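Local coordinates for protein argonaute 5 (Arabidopsis thaliana, PDB 4G0O) that is an Argonaute whose MID domain probably recognises the 5' nucleotide of small RNAs and so sorts them into gene-silencing complexes, at residues V17-R22 and L79-P84; L83-G88 and C108-V113. All coordinates share one frame; numbering follows the deposited sequence.

Contact 1: V17-R22 and L79-P84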
ATOM      1  N   VAL A  17      -5.551  -4.020   0.828  1.00 22.31           N
ATOM      2  CA  VAL A  17      -6.855  -4.013   1.479  1.00 26.95           C
ATOM      3  C   VAL A  17      -7.569  -2.735   1.150  1.00 26.68           C
ATOM      4  O   VAL A  17      -6.965  -1.654   1.153  1.00 25.47           O
ATOM      5  CB  VAL A  17      -6.740  -4.067   3.005  1.00 29.94           C
ATOM      6  CG1 VAL A  17      -8.076  -4.438   3.636  1.00 30.94           C
ATOM      7  CG2 VAL A  17      -5.733  -5.066   3.382  1.00 31.31           C
ATOM      8  N   SER A  18      -8.864  -2.855   0.896  1.00 22.77           N
ATOM      9  CA  SER A  18      -9.680  -1.689   0.629  1.00 26.21           C
ATOM     10  C   SER A  18     -10.837  -1.566   1.608  1.00 26.47           C
ATOM     11  O   SER A  18     -11.648  -2.483   1.751  1.00 22.61           O
ATOM     12  CB  SER A  18     -10.217  -1.735  -0.799  1.00 26.18           C
ATOM     13  OG  SER A  18     -11.200  -0.738  -0.966  1.00 28.82           O
ATOM     14  N   PHE A  19     -10.908  -0.420   2.271  1.00 22.94           N
ATOM     15  CA  PHE A  19     -12.048  -0.095   3.107  1.00 26.67           C
ATOM     16  C   PHE A  19     -12.964   0.912   2.408  1.00 28.38           C
ATOM     17  O   PHE A  19     -13.825   1.526   3.032  1.00 31.21           O
ATOM     18  CB  PHE A  19     -11.586   0.447   4.456  1.00 24.08           C
ATOM     19  CG  PHE A  19     -10.651  -0.481   5.192  1.00 24.24           C
ATOM     20  CD1 PHE A  19      -9.299  -0.180   5.315  1.00 23.40           C
ATOM     21  CD2 PHE A  19     -11.119  -1.666   5.734  1.00 23.87           C
ATOM     22  CE1 PHE A  19      -8.445  -1.032   5.991  1.00 24.21           C
ATOM     23  CE2 PHE A  19     -10.267  -2.529   6.398  1.00 24.35           C
ATOM     24  CZ  PHE A  19      -8.925  -2.210   6.531  1.00 23.22           C
ATOM     25  N   SER A  20     -12.768   1.096   1.113  1.00 28.53           N
ATOM     26  CA  SER A  20     -13.600   2.031   0.366  1.00 28.61           C
ATOM     27  C   SER A  20     -14.784   1.317  -0.252  1.00 27.30           C
ATOM     28  O   SER A  20     -14.651   0.227  -0.802  1.00 28.29           O
ATOM     29  CB  SER A  20     -12.816   2.715  -0.740  1.00 29.20           C
ATOM     30  OG  SER A  20     -13.704   3.442  -1.581  1.00 24.72           O
ATOM     31  N   THR A  21     -15.942   1.952  -0.167  1.00 27.88           N
ATOM     32  CA  THR A  21     -17.160   1.396  -0.724  1.00 36.22           C
ATOM     33  C   THR A  21     -17.441   1.982  -2.113  1.00 39.59           C
ATOM     34  O   THR A  21     -18.089   1.363  -2.980  1.00 38.75           O
ATOM     35  CB  THR A  21     -18.328   1.713   0.203  1.00 35.76           C
ATOM     36  OG1 THR A  21     -18.119   1.064   1.468  1.00 43.72           O
ATOM     37  CG2 THR A  21     -19.623   1.246  -0.404  1.00 44.21           C
ATOM     38  N   ARG A  22     -16.923   3.180  -2.321  1.00 34.05           N
ATOM     39  CA  ARG A  22     -17.309   3.982  -3.463  1.00 36.69           C
ATOM     40  C   ARG A  22     -16.695   3.498  -4.770  1.00 34.57           C
ATOM     41  O   ARG A  22     -17.325   3.565  -5.824  1.00 41.70           O
ATOM     42  CB  ARG A  22     -16.909   5.428  -3.218  1.00 34.67           C
ATOM     43  CG  ARG A  22     -18.011   6.391  -3.521  1.00 46.12           C
ATOM     44  CD  ARG A  22     -18.970   6.516  -2.349  1.00 46.61           C
ATOM     45  NE  ARG A  22     -18.607   7.654  -1.506  1.00 55.70           N
ATOM     46  CZ  ARG A  22     -18.815   8.927  -1.838  1.00 59.64           C
ATOM     47  NH1 ARG A  22     -19.390   9.234  -3.001  1.00 58.40           N
ATOM     48  NH2 ARG A  22     -18.447   9.896  -1.008  1.00 59.53           N
ATOM     49  N   LEU A  79       1.673  -3.687   3.311  1.00 24.61           N
ATOM     50  CA  LEU A  79       0.231  -3.722   3.085  1.00 24.45           C
ATOM     51  C   LEU A  79      -0.157  -2.432   2.425  1.00 20.63           C
ATOM     52  O   LEU A  79       0.072  -1.358   2.993  1.00 23.06           O
ATOM     53  CB  LEU A  79      -0.540  -3.792   4.401  1.00 22.32           C
ATOM     54  CG  LEU A  79      -1.810  -4.653   4.421  1.00 30.89           C
ATOM     55  CD1 LEU A  79      -2.800  -4.182   5.499  1.00 30.79           C
ATOM     56  CD2 LEU A  79      -2.459  -4.740   3.056  1.00 24.81           C
ATOM     57  N   ILE A  80      -0.751  -2.517   1.244  1.00 18.72           N
ATOM     58  CA  ILE A  80      -1.229  -1.309   0.604  1.00 19.97           C
ATOM     59  C   ILE A  80      -2.654  -1.131   1.069  1.00 23.13           C
ATOM     60  O   ILE A  80      -3.518  -1.969   0.784  1.00 19.81           O
ATOM     61  CB  ILE A  80      -1.203  -1.398  -0.926  1.00 24.15           C
ATOM     62  CG1 ILE A  80       0.233  -1.518  -1.444  1.00 22.74           C
ATOM     63  CG2 ILE A  80      -1.875  -0.176  -1.545  1.00 21.53           C
ATOM     64  CD1 ILE A  80       0.297  -2.127  -2.827  1.00 24.10           C
ATOM     65  N   VAL A  81      -2.907  -0.054   1.806  1.00 20.97           N
ATOM     66  CA  VAL A  81      -4.240   0.133   2.351  1.00 22.97           C
ATOM     67  C   VAL A  81      -5.028   1.197   1.605  1.00 23.13           C
ATOM     68  O   VAL A  81      -4.586   2.344   1.501  1.00 23.48           O
ATOM     69  CB  VAL A  81      -4.194   0.504   3.829  1.00 23.44           C
ATOM     70  CG1 VAL A  81      -5.565   1.021   4.285  1.00 18.84           C
ATOM     71  CG2 VAL A  81      -3.769  -0.693   4.636  1.00 22.83           C
ATOM     72  N   ILE A  82      -6.196   0.829   1.086  1.00 21.57           N
ATOM     73  CA  ILE A  82      -7.102   1.858   0.579  1.00 25.00           C
ATOM     74  C   ILE A  82      -8.075   2.293   1.685  1.00 23.19           C
ATOM     75  O   ILE A  82      -8.917   1.518   2.137  1.00 21.62           O
ATOM     76  CB  ILE A  82      -7.850   1.418  -0.702  1.00 22.97           C
ATOM     77  CG1 ILE A  82      -6.861   1.123  -1.837  1.00 29.20           C
ATOM     78  CG2 ILE A  82      -8.801   2.508  -1.175  1.00 19.41           C
ATOM     79  CD1 ILE A  82      -7.527   0.441  -3.037  1.00 25.75           C
ATOM     80  N   LEU A  83      -7.949   3.550   2.090  1.00 20.20           N
ATOM     81  CA  LEU A  83      -8.687   4.118   3.223  1.00 24.18           C
ATOM     82  C   LEU A  83     -10.186   4.219   2.985  1.00 24.98           C
ATOM     83  O   LEU A  83     -10.642   4.309   1.849  1.00 27.18           O
ATOM     84  CB  LEU A  83      -8.159   5.530   3.539  1.00 23.27           C
ATOM     85  CG  LEU A  83      -6.701   5.627   3.982  1.00 27.40           C
ATOM     86  CD1 LEU A  83      -6.203   7.074   3.891  1.00 25.31           C
ATOM     87  CD2 LEU A  83      -6.571   5.055   5.401  1.00 28.78           C
ATOM     88  N   PRO A  84     -10.965   4.236   4.073  1.00 28.99           N
ATOM     89  CA  PRO A  84     -12.412   4.436   3.952  1.00 28.88           C
ATOM     90  C   PRO A  84     -12.733   5.713   3.182  1.00 26.52           C
ATOM     91  O   PRO A  84     -11.860   6.579   3.036  1.00 26.51           O
ATOM     92  CB  PRO A  84     -12.854   4.574   5.409  1.00 24.76           C
ATOM     93  CG  PRO A  84     -11.889   3.752   6.147  1.00 29.59           C
ATOM     94  CD  PRO A  84     -10.563   3.987   5.468  1.00 25.42           C
TER
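Val17 and Ser18 pair in parallel with Val81 and Ile82, the two chains running within 14° of each other from Val17 to Ser20 and from Leu79 to Pro84. Val17 straddles Val81: its N donates to Ile80 O (2.9 Å) and its O accepts from Ile82 N (2.6 Å). Phe19 N adds a third rung to Ile82 O at 2.8 Å, so the pairing outlasts the formal end of the first strand. One step on, Pro84 CA approaches Phe19 O at 3.4 Å in a CH...O contact.

On the face that carries Val17, Leu79 and Val81, Val17 CG2 presses into the fork of Leu79; its gap to CD2 is 3.3 Å, tighter than usual van der Waals contact. Helix 62-72 covers this face, with Ile69 on Val17 and Leu66 on Leu79. Phe19 leans the same way. Its CG lies anti to the carbonyl carbon (chi1 -56°), which brings the ring alongside the second strand, where Val81 CG1 meets its edge at CE1 (3.9 Å). Phe19 CB rests against Pro84 CG, while Ile62, Ala65 and Ile93 also touch this residue.

On the face that bears Ser18 and Ile82, the CB atoms of the pair pack together and Ile82 CG2 reaches both Ser18 OG and Ser20 CB. Ser18 OG stands anti to its own N (chi1 169°) and accepts from Ser20 N at 3.2 Å, closing an ST turn just as the strand ends. Ser20 OG bonds to Asp85 and also takes a weak bond from Arg22 N.

Neighbouring parallel strands ending in loops on the same side, with helices packed on the sheet, are characteristic of the Rossmann-like fold of Argonaute MID domains.

Contact 2: L83-G88 and C108-V113; sequences LPDVTG and CQPRQV
Leu83 and Pro110 meet where the chain leaves strand 78-82 for the loop that, by its place in the MID fold, is probably the nucleotide specificity loop. Leu83 N donates to Cys108 O (3.1 Å); with the Cys108 bond to Val81, this continues the parallel pairing of the two strands past the end of one of them. Leu83 CD1 reaches over the Cys108 carbonyl carbon to Gln109 CG at 3.9 Å, and Ile93 of helix 90-101 also touches this leucine. Shortening Leu83 to an alanine would probably leave Gln109 CG without its apolar partner and open a gap beside Ile93. The Pro110 ring fits against the loop backbone, its CG 3.1 Å from Leu83 O and 3.5 Å from Pro84 O. Further out, Asp85 turns its carboxylate back toward Pro110 because CG lies beside its own N (chi1 -60°), and OD2 comes up beside the CB-CG edge of the ring, 3.7 Å from Pro110 CG. Asp85 OD1 accepts from Thr21 N, while OD2 is taken by Ser20. Gln109, at the N-cap position, accepts from Val113 N through its backbone O (2.8 Å), closing the first helical turn, which Pro110 begins.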
ATOM      1  N   LEU A  83      -7.949   3.550   2.090  1.00 20.20           N
ATOM      2  CA  LEU A  83      -8.687   4.118   3.223  1.00 24.18           C
ATOM      3  C   LEU A  83     -10.186   4.219   2.985  1.00 24.98           C
ATOM      4  O   LEU A  83     -10.642   4.309   1.849  1.00 27.18           O
ATOM      5  CB  LEU A  83      -8.159   5.530   3.539  1.00 23.27           C
ATOM      6  CG  LEU A  83      -6.701   5.627   3.982  1.00 27.40           C
ATOM      7  CD1 LEU A  83      -6.203   7.074   3.891  1.00 25.31           C
ATOM      8  CD2 LEU A  83      -6.571   5.055   5.401  1.00 28.78           C
ATOM      9  N   PRO A  84     -10.965   4.236   4.073  1.00 28.99           N
ATOM     10  CA  PRO A  84     -12.412   4.436   3.952  1.00 28.88           C
ATOM     11  C   PRO A  84     -12.733   5.713   3.182  1.00 26.52           C
ATOM     12  O   PRO A  84     -11.860   6.579   3.036  1.00 26.51           O
ATOM     13  CB  PRO A  84     -12.854   4.574   5.409  1.00 24.76           C
ATOM     14  CG  PRO A  84     -11.889   3.752   6.147  1.00 29.59           C
ATOM     15  CD  PRO A  84     -10.563   3.987   5.468  1.00 25.42           C
ATOM     16  N   ASP A  85     -13.956   5.827   2.681  1.00 23.31           N
ATOM     17  CA  ASP A  85     -14.332   7.024   1.938  1.00 32.29           C
ATOM     18  C   ASP A  85     -14.405   8.243   2.848  1.00 29.77           C
ATOM     19  O   ASP A  85     -14.071   9.344   2.432  1.00 28.77           O
ATOM     20  CB  ASP A  85     -15.657   6.815   1.201  1.00 31.37           C
ATOM     21  CG  ASP A  85     -15.590   5.665   0.210  1.00 34.35           C
ATOM     22  OD1 ASP A  85     -16.500   4.806   0.237  1.00 35.26           O
ATOM     23  OD2 ASP A  85     -14.619   5.605  -0.584  1.00 31.29           O
ATOM     24  N   VAL A  86     -14.844   8.053   4.088  1.00 29.42           N
ATOM     25  CA  VAL A  86     -14.921   9.166   5.031  1.00 29.27           C
ATOM     26  C   VAL A  86     -13.645   9.187   5.863  1.00 33.39           C
ATOM     27  O   VAL A  86     -13.189   8.136   6.338  1.00 31.66           O
ATOM     28  CB  VAL A  86     -16.152   9.040   5.960  1.00 36.60           C
ATOM     29  CG1 VAL A  86     -16.327  10.311   6.785  1.00 32.24           C
ATOM     30  CG2 VAL A  86     -17.416   8.759   5.143  1.00 31.54           C
ATOM     31  N   THR A  87     -13.037  10.360   6.019  1.00 30.66           N
ATOM     32  CA  THR A  87     -11.780  10.405   6.757  1.00 29.15           C
ATOM     33  C   THR A  87     -12.048  10.297   8.254  1.00 34.68           C
ATOM     34  O   THR A  87     -13.180  10.486   8.691  1.00 36.91           O
ATOM     35  CB  THR A  87     -10.902  11.640   6.396  1.00 36.89           C
ATOM     36  OG1 THR A  87     -10.881  12.574   7.482  1.00 37.27           O
ATOM     37  CG2 THR A  87     -11.394  12.317   5.107  1.00 29.86           C
ATOM     38  N   GLY A  88     -11.021   9.955   9.027  1.00 33.39           N
ATOM     39  CA  GLY A  88     -11.163   9.820  10.468  1.00 35.02           C
ATOM     40  C   GLY A  88     -10.705   8.476  11.018  1.00 38.99           C
ATOM     41  O   GLY A  88     -10.602   8.301  12.237  1.00 37.12           O
ATOM     42  N   CYS A 108      -3.562   5.068   1.375  1.00 25.48           N
ATOM     43  CA  CYS A 108      -3.901   5.835   0.182  1.00 22.91           C
ATOM     44  C   CYS A 108      -5.363   6.218   0.144  1.00 23.85           C
ATOM     45  O   CYS A 108      -6.233   5.355   0.258  1.00 24.96           O
ATOM     46  CB  CYS A 108      -3.601   4.995  -1.063  1.00 28.44           C
ATOM     47  SG  CYS A 108      -1.851   4.621  -1.292  1.00 29.74           S
ATOM     48  N   GLN A 109      -5.642   7.499  -0.054  1.00 25.96           N
ATOM     49  CA  GLN A 109      -7.019   7.973  -0.134  1.00 26.55           C
ATOM     50  C   GLN A 109      -7.739   7.519  -1.412  1.00 29.74           C
ATOM     51  O   GLN A 109      -7.249   7.727  -2.528  1.00 27.38           O
ATOM     52  CB  GLN A 109      -7.064   9.491  -0.037  1.00 27.07           C
ATOM     53  CG  GLN A 109      -6.722  10.026   1.324  1.00 25.62           C
ATOM     54  CD  GLN A 109      -6.555  11.512   1.301  1.00 32.26           C
ATOM     55  OE1 GLN A 109      -5.813  12.048   0.474  1.00 35.28           O
ATOM     56  NE2 GLN A 109      -7.261  12.206   2.189  1.00 30.13           N
ATOM     57  N   PRO A 110      -8.921   6.910  -1.245  1.00 26.74           N
ATOM     58  CA  PRO A 110      -9.701   6.369  -2.365  1.00 26.60           C
ATOM     59  C   PRO A 110      -9.991   7.386  -3.485  1.00 31.80           C
ATOM     60  O   PRO A 110     -10.020   7.006  -4.659  1.00 33.07           O
ATOM     61  CB  PRO A 110     -11.000   5.868  -1.695  1.00 27.14           C
ATOM     62  CG  PRO A 110     -11.035   6.528  -0.345  1.00 25.57           C
ATOM     63  CD  PRO A 110      -9.611   6.759   0.051  1.00 25.24           C
ATOM     64  N   ARG A 111     -10.181   8.654  -3.140  1.00 27.50           N
ATOM     65  CA  ARG A 111     -10.419   9.677  -4.148  1.00 30.63           C
ATOM     66  C   ARG A 111      -9.165   9.940  -4.994  1.00 37.15           C
ATOM     67  O   ARG A 111      -9.246  10.259  -6.191  1.00 37.75           O
ATOM     68  CB  ARG A 111     -10.866  10.948  -3.449  1.00 38.87           C
ATOM     69  CG  ARG A 111     -10.901  12.193  -4.300  1.00 39.65           C
ATOM     70  CD  ARG A 111     -10.909  13.426  -3.399  1.00 46.51           C
ATOM     71  NE  ARG A 111     -11.125  13.079  -1.994  1.00 49.44           N
ATOM     72  CZ  ARG A 111     -10.161  13.003  -1.076  1.00 47.19           C
ATOM     73  NH1 ARG A 111     -10.465  12.679   0.176  1.00 43.77           N
ATOM     74  NH2 ARG A 111      -8.894  13.250  -1.405  1.00 48.98           N
ATOM     75  N   GLN A 112      -8.001   9.802  -4.370  1.00 31.70           N
ATOM     76  CA  GLN A 112      -6.742   9.987  -5.081  1.00 31.53           C
ATOM     77  C   GLN A 112      -6.398   8.748  -5.890  1.00 31.60           C
ATOM     78  O   GLN A 112      -5.915   8.855  -7.022  1.00 30.09           O
ATOM     79  CB  GLN A 112      -5.604  10.299  -4.109  1.00 32.01           C
ATOM     80  CG  GLN A 112      -5.797  11.580  -3.313  1.00 31.00           C
ATOM     81  CD  GLN A 112      -5.859  12.811  -4.201  1.00 40.67           C
ATOM     82  OE1 GLN A 112      -5.306  12.829  -5.311  1.00 31.23           O
ATOM     83  NE2 GLN A 112      -6.536  13.855  -3.714  1.00 39.25           N
ATOM     84  N   VAL A 113      -6.633   7.576  -5.303  1.00 31.71           N
ATOM     85  CA  VAL A 113      -6.422   6.305  -5.996  1.00 29.36           C
ATOM     86  C   VAL A 113      -7.233   6.300  -7.286  1.00 30.00           C
ATOM     87  O   VAL A 113      -6.770   5.839  -8.335  1.00 30.07           O
ATOM     88  CB  VAL A 113      -6.823   5.100  -5.108  1.00 27.86           C
ATOM     89  CG1 VAL A 113      -7.110   3.863  -5.949  1.00 25.94           C
ATOM     90  CG2 VAL A 113      -5.742   4.817  -4.077  1.00 23.70           C
TER

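Overall arrangement
The centres of contacts 1 and 2 lie about 7 Å apart, on the same side of the chain's centre, and Leu83 and Pro84 belong to both. Strand 78-82 is their common element: strand 7-18 flanks it through contact 1, and strand 105-108 flanks it next to contact 2. Along the chain the order is 17-22, then 79-84 running into 83-88, then 108-113. A hydrogen bond joins the two, Ser20 OG to Asp85 OD2 at 2.6 Å, with Pro110 CB packed on the same hydroxyl. The C-terminal ends of three neighbouring parallel strands thus come together at one end of the sheet, at the base of the loop that probably reads the 5' nucleotide.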